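Putative fimbrium tip subunit Fim1C (Bacteroides ovatus, PDB 4EPS) probably forms part of the tip of a fimbrium, a filamentous cell-surface appendage of the kind that mediates adhesion and biofilm formation. Local coordinates at residues 304-309 and 320-325. Residues are numbered along the deposited sequence; the frame is centred on the assembly and turned at random. Where two conformers were deposited one is given.
Sequences MPSVLY and TNDALL
Asp322 and Ser306 form the polar centre of a buried contact between the N-terminal ends of two short helices, 305-308 and 323-327, in the C-terminal half of the chain. One carboxylate serves both helix starts. OD2 of Asp322 takes two bonds from Ser306: Ser306 OG donates to the anti lone pair of OD2 at 2.6 Å, while Ser306 N, at 3.0 Å, comes in from above the carboxylate plane. A chi1 of 63° sets Ser306 OG between its own backbone N and carbonyl carbon, on the side where it meets the same oxygen as Ser306 N. Asp322 OD1 caps its own helix by accepting from Leu325 N at 3.0 Å. Pro305 CD packs 3.4 Å from both carboxylate oxygens of Asp322. Beside these hydrogen bonds the selenomethionine Met304, in one of its two conformers, runs extended beyond CG and crosses Leu324 and Leu325 at about a right angle. In that conformer Met304 CG lies 3.8 Å from Leu324 CG, and Met304 SE 3.7 Å from Leu325 CD1. Leu324 also touches Tyr390 of helix 389-403, and Met304 touches Val332 in a loop. The arrangement is that of an Asp N-cap whose second oxygen reaches across to bind the first turn of a neighbouring helix.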
# COMPACT_ATOMS: atom_id res chain seq x y z
N MSE A 304 -5.60 23.21 -1.92
CA MSE A 304 -5.21 24.59 -2.20
C MSE A 304 -5.93 25.08 -3.45
O MSE A 304 -5.97 24.38 -4.47
CB MSE A 304 -3.70 24.72 -2.33
CG MSE A 304 -3.03 24.74 -0.99
SE MSE A 304 -1.24 24.12 -1.09
CE MSE A 304 -0.95 23.83 0.78
N PRO A 305 -6.57 26.28 -3.38
CA PRO A 305 -7.33 26.75 -4.55
C PRO A 305 -6.46 27.00 -5.80
O PRO A 305 -6.92 26.78 -6.93
CB PRO A 305 -8.01 28.04 -4.06
CG PRO A 305 -7.22 28.49 -2.90
CD PRO A 305 -6.65 27.24 -2.26
N SER A 306 -5.19 27.41 -5.62
CA SER A 306 -4.31 27.64 -6.79
C SER A 306 -3.92 26.30 -7.46
O SER A 306 -3.43 26.31 -8.59
CB SER A 306 -3.07 28.44 -6.39
OG SER A 306 -2.26 27.75 -5.45
N VAL A 307 -4.14 25.17 -6.78
CA VAL A 307 -3.89 23.83 -7.31
C VAL A 307 -5.22 23.31 -7.90
O VAL A 307 -5.31 23.03 -9.10
CB VAL A 307 -3.26 22.87 -6.25
CG1 VAL A 307 -3.13 21.45 -6.78
CG2 VAL A 307 -1.88 23.39 -5.80
N LEU A 308 -6.29 23.25 -7.06
CA LEU A 308 -7.60 22.79 -7.53
C LEU A 308 -8.11 23.51 -8.75
O LEU A 308 -8.69 22.89 -9.63
CB LEU A 308 -8.67 22.98 -6.41
CG LEU A 308 -8.69 21.98 -5.27
CD1 LEU A 308 -9.64 22.47 -4.15
CD2 LEU A 308 -9.14 20.60 -5.77
N TYR A 309 -7.95 24.84 -8.79
CA TYR A 309 -8.54 25.66 -9.83
C TYR A 309 -7.53 26.27 -10.79
O TYR A 309 -7.84 27.28 -11.45
CB TYR A 309 -9.41 26.75 -9.17
CG TYR A 309 -10.34 26.15 -8.13
CD1 TYR A 309 -11.26 25.15 -8.48
CD2 TYR A 309 -10.25 26.52 -6.79
CE1 TYR A 309 -12.05 24.53 -7.52
CE2 TYR A 309 -11.05 25.91 -5.82
CZ TYR A 309 -11.93 24.91 -6.19
OH TYR A 309 -12.72 24.34 -5.22
N THR A 320 -0.07 33.88 -5.67
CA THR A 320 -0.08 35.22 -5.07
C THR A 320 -1.27 35.40 -4.10
O THR A 320 -1.08 35.98 -3.03
CB THR A 320 -0.10 36.30 -6.17
OG1 THR A 320 0.93 36.02 -7.12
CG2 THR A 320 0.09 37.70 -5.60
N ASN A 321 -2.48 34.94 -4.47
CA ASN A 321 -3.63 35.14 -3.58
C ASN A 321 -4.09 33.83 -2.87
O ASN A 321 -5.25 33.75 -2.49
CB ASN A 321 -4.80 35.80 -4.36
CG ASN A 321 -5.35 35.01 -5.52
OD1 ASN A 321 -4.92 33.91 -5.84
ND2 ASN A 321 -6.36 35.57 -6.17
N ASP A 322 -3.18 32.84 -2.69
CA ASP A 322 -3.49 31.56 -2.02
C ASP A 322 -2.92 31.56 -0.58
O ASP A 322 -1.77 31.18 -0.35
CB ASP A 322 -2.98 30.34 -2.83
CG ASP A 322 -3.53 28.97 -2.38
OD1 ASP A 322 -3.89 28.82 -1.19
OD2 ASP A 322 -3.49 28.02 -3.20
N ALA A 323 -3.76 31.97 0.38
CA ALA A 323 -3.41 32.07 1.80
C ALA A 323 -3.08 30.71 2.41
O ALA A 323 -2.22 30.64 3.29
CB ALA A 323 -4.56 32.71 2.58
N LEU A 324 -3.76 29.63 1.97
CA LEU A 324 -3.52 28.28 2.46
C LEU A 324 -2.11 27.81 2.05
O LEU A 324 -1.40 27.25 2.88
CB LEU A 324 -4.61 27.31 1.92
CG LEU A 324 -4.50 25.82 2.30
CD1 LEU A 324 -4.31 25.61 3.80
CD2 LEU A 324 -5.75 25.04 1.82
N LEU A 325 -1.74 28.00 0.77
CA LEU A 325 -0.41 27.62 0.26
C LEU A 325 0.67 28.40 1.00
O LEU A 325 1.70 27.84 1.38
CB LEU A 325 -0.33 27.89 -1.27
CG LEU A 325 1.05 27.73 -1.97
CD1 LEU A 325 1.60 26.30 -1.82
CD2 LEU A 325 0.94 28.07 -3.44